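Local coordinates for protein 5-cytosine DNA methyltransferase (Entamoeba histolytica, PDB 3QV2) that probably transfers methyl groups from S-adenosyl-L-methionine to C5 of cytosine in tRNA or DNA, as a Dnmt2-type member of the C5-methyltransferase family, at residues 124-135 and 171-179. Sequence-based numbering, arbitrary orientation.
Sequences KHIFIENVPLFK and TRYYVMARL. With SO4 (sulfate ion), chain D.
Glu129 OE2 gathers two waters and the Arg172 side chain: one water donates to it firmly at 2.7 Å and reaches on, weakly, to Arg172 NE, a second, held by Tyr174 OH, bonds only weakly to OE2, and Arg172 NE forms a long salt bridge with OE2 at 3.8 Å. Carboxylate and guanidinium planes are 40° apart, with only that long contact joining them directly. CG of Arg172 lies against OE2, and the bend at chi2 (-63°) brings CD up beside it, while NH2 bonds to Thr171 O. With CG anti to the backbone N (chi1 -173°), Glu129 runs alongside Tyr174, CG 3.4 Å from CE1 of the ring. Six backbone bonds join the antiparallel strands 125-130 and 172-178, among them the short Ile126 N to Ala177 O at 2.7 Å. On the Glu129 face Met176 CG packs against CD1 and CE1 of Phe127; on the other, Ile128 CB meets Val175 CB at 3.8 Å. Lys135 CB sits over the centre of the Tyr173 ring in a CH-pi contact, while Phe134 CD2 meets that ring's edge; Asp156 binds both Lys135 NZ and Tyr173 OH. Asn130 touches Cys86, the predicted catalytic cysteine, and Glu129 approaches the bound S-adenosyl-L-homocysteine. Strand 172-178 is the reversed strand inserted between 125-130 and 153-159, a hallmark of class I methyltransferases; helix 311-321 covers Phe127 and Tyr174, helix 138-149 Ile126 and Val175.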
loop_
_atom_site.group_PDB
_atom_site.type_symbol
_atom_site.label_atom_id
_atom_site.label_comp_id
_atom_site.label_asym_id
_atom_site.label_seq_id
_atom_site.Cartn_x
_atom_site.Cartn_y
_atom_site.Cartn_z
ATOM N N LYS A 124 2.482 4.307 21.319
ATOM C CA LYS A 124 3.835 4.854 21.325
ATOM C C LYS A 124 4.404 5.011 19.916
ATOM O O LYS A 124 5.383 5.727 19.713
ATOM C CB LYS A 124 4.760 3.988 22.184
ATOM C CG LYS A 124 4.337 3.904 23.643
ATOM C CD LYS A 124 5.254 2.991 24.439
ATOM C CE LYS A 124 4.810 2.897 25.890
ATOM N NZ LYS A 124 3.405 2.415 26.005
ATOM N N HIS A 125 3.787 4.339 18.949
ATOM C CA HIS A 125 4.199 4.449 17.554
ATOM C C HIS A 125 2.988 4.470 16.630
ATOM O O HIS A 125 2.058 3.679 16.792
ATOM C CB HIS A 125 5.132 3.301 17.163
ATOM C CG HIS A 125 6.426 3.289 17.918
ATOM N ND1 HIS A 125 6.560 2.695 19.155
ATOM C CD2 HIS A 125 7.640 3.801 17.613
ATOM C CE1 HIS A 125 7.802 2.841 19.578
ATOM N NE2 HIS A 125 8.480 3.510 18.662
ATOM N N ILE A 126 3.003 5.385 15.666
ATOM C CA ILE A 126 1.950 5.472 14.661
ATOM C C ILE A 126 2.555 5.552 13.267
ATOM O O ILE A 126 3.500 6.306 13.032
ATOM C CB ILE A 126 1.057 6.705 14.871
ATOM C CG1 ILE A 126 0.470 6.717 16.282
ATOM C CG2 ILE A 126 -0.052 6.743 13.827
ATOM C CD1 ILE A 126 -0.451 7.886 16.537
ATOM N N PHE A 127 2.006 4.773 12.343
ATOM C CA PHE A 127 2.456 4.803 10.959
ATOM C C PHE A 127 1.271 4.991 10.020
ATOM O O PHE A 127 0.320 4.209 10.039
ATOM C CB PHE A 127 3.213 3.520 10.608
ATOM C CG PHE A 127 3.883 3.561 9.265
ATOM C CD1 PHE A 127 5.223 3.891 9.155
ATOM C CD2 PHE A 127 3.172 3.274 8.113
ATOM C CE1 PHE A 127 5.844 3.931 7.921
ATOM C CE2 PHE A 127 3.785 3.313 6.876
ATOM C CZ PHE A 127 5.123 3.642 6.780
ATOM N N ILE A 128 1.330 6.037 9.204
ATOM C CA ILE A 128 0.264 6.320 8.254
ATOM C C ILE A 128 0.781 6.256 6.824
ATOM O O ILE A 128 1.877 6.728 6.528
ATOM C CB ILE A 128 -0.356 7.708 8.495
ATOM C CG1 ILE A 128 -0.637 7.915 9.984
ATOM C CG2 ILE A 128 -1.628 7.873 7.676
ATOM C CD1 ILE A 128 -1.201 9.280 10.316
ATOM N N GLU A 129 -0.014 5.666 5.939
ATOM C CA GLU A 129 0.342 5.589 4.529
ATOM C C GLU A 129 -0.815 6.096 3.677
ATOM O O GLU A 129 -1.974 5.771 3.934
ATOM C CB GLU A 129 0.713 4.153 4.144
ATOM C CG GLU A 129 1.272 3.995 2.735
ATOM C CD GLU A 129 0.192 3.933 1.672
ATOM O OE1 GLU A 129 -0.990 3.747 2.031
ATOM O OE2 GLU A 129 0.525 4.066 0.476
ATOM N N ASN A 130 -0.497 6.899 2.668
ATOM C CA ASN A 130 -1.519 7.459 1.791
ATOM C C ASN A 130 -0.913 8.012 0.507
ATOM O O ASN A 130 0.271 7.812 0.235
ATOM C CB ASN A 130 -2.303 8.556 2.517
ATOM C CG ASN A 130 -3.777 8.557 2.158
ATOM O OD1 ASN A 130 -4.191 9.178 1.179
ATOM N ND2 ASN A 130 -4.577 7.859 2.953
ATOM N N VAL A 131 -1.731 8.702 -0.281
ATOM C CA VAL A 131 -1.260 9.336 -1.507
ATOM C C VAL A 131 -0.642 10.698 -1.198
ATOM O O VAL A 131 -0.977 11.318 -0.189
ATOM C CB VAL A 131 -2.401 9.499 -2.533
ATOM C CG1 VAL A 131 -2.867 8.137 -3.021
ATOM C CG2 VAL A 131 -3.557 10.272 -1.923
ATOM N N PRO A 132 0.274 11.160 -2.065
ATOM C CA PRO A 132 1.000 12.419 -1.874
ATOM C C PRO A 132 0.105 13.590 -1.465
ATOM O O PRO A 132 0.453 14.326 -0.540
ATOM C CB PRO A 132 1.609 12.675 -3.254
ATOM C CG PRO A 132 1.843 11.307 -3.796
ATOM C CD PRO A 132 0.699 10.464 -3.293
ATOM N N LEU A 133 -1.031 13.755 -2.137
ATOM C CA LEU A 133 -1.916 14.889 -1.876
ATOM C C LEU A 133 -2.486 14.904 -0.459
ATOM O O LEU A 133 -2.957 15.937 0.015
ATOM C CB LEU A 133 -3.050 14.943 -2.904
ATOM C CG LEU A 133 -2.659 15.469 -4.288
ATOM C CD1 LEU A 133 -3.834 15.393 -5.251
ATOM C CD2 LEU A 133 -2.142 16.892 -4.176
ATOM N N PHE A 134 -2.445 13.758 0.213
ATOM C CA PHE A 134 -2.913 13.673 1.592
ATOM C C PHE A 134 -2.129 14.641 2.469
ATOM O O PHE A 134 -2.669 15.232 3.403
ATOM C CB PHE A 134 -2.762 12.245 2.117
ATOM C CG PHE A 134 -3.293 12.047 3.508
ATOM C CD1 PHE A 134 -4.648 12.157 3.769
ATOM C CD2 PHE A 134 -2.439 11.733 4.553
ATOM C CE1 PHE A 134 -5.141 11.969 5.046
ATOM C CE2 PHE A 134 -2.926 11.543 5.832
ATOM C CZ PHE A 134 -4.278 11.660 6.079
ATOM N N LYS A 135 -0.849 14.803 2.148
ATOM C CA LYS A 135 0.032 15.703 2.882
ATOM C C LYS A 135 -0.506 17.132 2.916
ATOM O O LYS A 135 -0.266 17.871 3.871
ATOM C CB LYS A 135 1.434 15.683 2.268
ATOM C CG LYS A 135 2.400 16.695 2.864
ATOM C CD LYS A 135 3.753 16.632 2.173
ATOM C CE LYS A 135 4.691 17.703 2.702
ATOM N NZ LYS A 135 4.898 17.576 4.171
ATOM N N THR A 171 4.699 6.349 -6.042
ATOM C CA THR A 171 4.945 7.475 -5.152
ATOM C C THR A 171 3.844 7.603 -4.106
ATOM O O THR A 171 2.677 7.813 -4.439
ATOM C CB THR A 171 5.052 8.792 -5.940
ATOM O OG1 THR A 171 6.066 8.667 -6.947
ATOM C CG2 THR A 171 5.398 9.944 -5.013
ATOM N N ARG A 172 4.221 7.474 -2.839
ATOM C CA ARG A 172 3.262 7.563 -1.744
ATOM C C ARG A 172 3.764 8.449 -0.607
ATOM O O ARG A 172 4.953 8.755 -0.514
ATOM C CB ARG A 172 2.922 6.170 -1.209
ATOM C CG ARG A 172 2.094 5.318 -2.161
ATOM C CD ARG A 172 0.728 5.939 -2.413
ATOM N NE ARG A 172 -0.164 5.026 -3.123
ATOM C CZ ARG A 172 -0.308 4.997 -4.443
ATOM N NH1 ARG A 172 -1.143 4.131 -5.001
ATOM N NH2 ARG A 172 0.380 5.833 -5.207
ATOM N N TYR A 173 2.838 8.858 0.252
ATOM C CA TYR A 173 3.156 9.705 1.391
ATOM C C TYR A 173 3.150 8.870 2.664
ATOM O O TYR A 173 2.246 8.061 2.880
ATOM C CB TYR A 173 2.144 10.847 1.487
ATOM C CG TYR A 173 2.366 11.799 2.640
ATOM C CD1 TYR A 173 3.588 12.431 2.822
ATOM C CD2 TYR A 173 1.343 12.084 3.533
ATOM C CE1 TYR A 173 3.790 13.310 3.871
ATOM C CE2 TYR A 173 1.532 12.961 4.583
ATOM C CZ TYR A 173 2.756 13.571 4.747
ATOM O OH TYR A 173 2.950 14.445 5.790
ATOM N N TYR A 174 4.166 9.062 3.501
ATOM C CA TYR A 174 4.313 8.275 4.720
ATOM C C TYR A 174 4.498 9.148 5.956
ATOM O O TYR A 174 5.348 10.038 5.977
ATOM C CB TYR A 174 5.498 7.317 4.594
ATOM C CG TYR A 174 5.411 6.381 3.410
ATOM C CD1 TYR A 174 4.707 5.189 3.495
ATOM C CD2 TYR A 174 6.036 6.688 2.208
ATOM C CE1 TYR A 174 4.625 4.328 2.418
ATOM C CE2 TYR A 174 5.960 5.834 1.124
ATOM C CZ TYR A 174 5.254 4.654 1.236
ATOM O OH TYR A 174 5.171 3.797 0.166
ATOM N N VAL A 175 3.705 8.882 6.989
ATOM C CA VAL A 175 3.812 9.621 8.240
ATOM C C VAL A 175 4.297 8.710 9.363
ATOM O O VAL A 175 3.736 7.641 9.595
ATOM C CB VAL A 175 2.465 10.245 8.650
ATOM C CG1 VAL A 175 2.609 10.987 9.966
ATOM C CG2 VAL A 175 1.962 11.178 7.562
ATOM N N MET A 176 5.349 9.142 10.049
ATOM C CA MET A 176 5.908 8.387 11.163
ATOM C C MET A 176 5.843 9.205 12.445
ATOM O O MET A 176 6.577 10.180 12.609
ATOM C CB MET A 176 7.350 7.984 10.860
ATOM C CG MET A 176 7.481 6.973 9.735
ATOM S SD MET A 176 9.046 7.126 8.855
ATOM C CE MET A 176 8.803 8.697 8.029
ATOM N N ALA A 177 4.958 8.805 13.351
ATOM C CA ALA A 177 4.752 9.538 14.592
ATOM C C ALA A 177 5.020 8.661 15.808
ATOM O O ALA A 177 4.687 7.478 15.817
ATOM C CB ALA A 177 3.339 10.101 14.643
ATOM N N ARG A 178 5.629 9.252 16.830
ATOM C CA ARG A 178 5.911 8.540 18.069
ATOM C C ARG A 178 6.153 9.527 19.207
ATOM O O ARG A 178 6.319 10.724 18.977
ATOM C CB ARG A 178 7.110 7.607 17.896
ATOM C CG ARG A 178 8.443 8.316 17.753
ATOM C CD ARG A 178 9.534 7.352 17.332
ATOM N NE ARG A 178 10.866 7.873 17.621
ATOM C CZ ARG A 178 11.995 7.302 17.216
ATOM N NH1 ARG A 178 11.949 6.192 16.494
ATOM N NH2 ARG A 178 13.166 7.841 17.526
ATOM N N LEU A 179 6.175 9.018 20.435
ATOM C CA LEU A 179 6.271 9.873 21.613
ATOM C C LEU A 179 7.713 10.211 21.987
ATOM O O LEU A 179 7.957 11.034 22.869
ATOM C CB LEU A 179 5.553 9.220 22.795
ATOM C CG LEU A 179 4.085 8.874 22.542
ATOM C CD1 LEU A 179 3.506 8.107 23.717
ATOM C CD2 LEU A 179 3.280 10.133 22.269
HETATM S S SO4 D . 3.055 -1.128 26.521
HETATM O O1 SO4 D . 1.728 -1.339 25.952
HETATM O O2 SO4 D . 3.936 -0.517 25.530
HETATM O O3 SO4 D . 2.939 -0.242 27.677
HETATM O O4 SO4 D . 3.612 -2.413 26.934
HETATM O O HOH W 1 7.847 6.039 21.062
HETATM O O HOH W 2 0.012 2.392 -1.630
HETATM O O HOH W 3 3.178 1.956 -0.218
#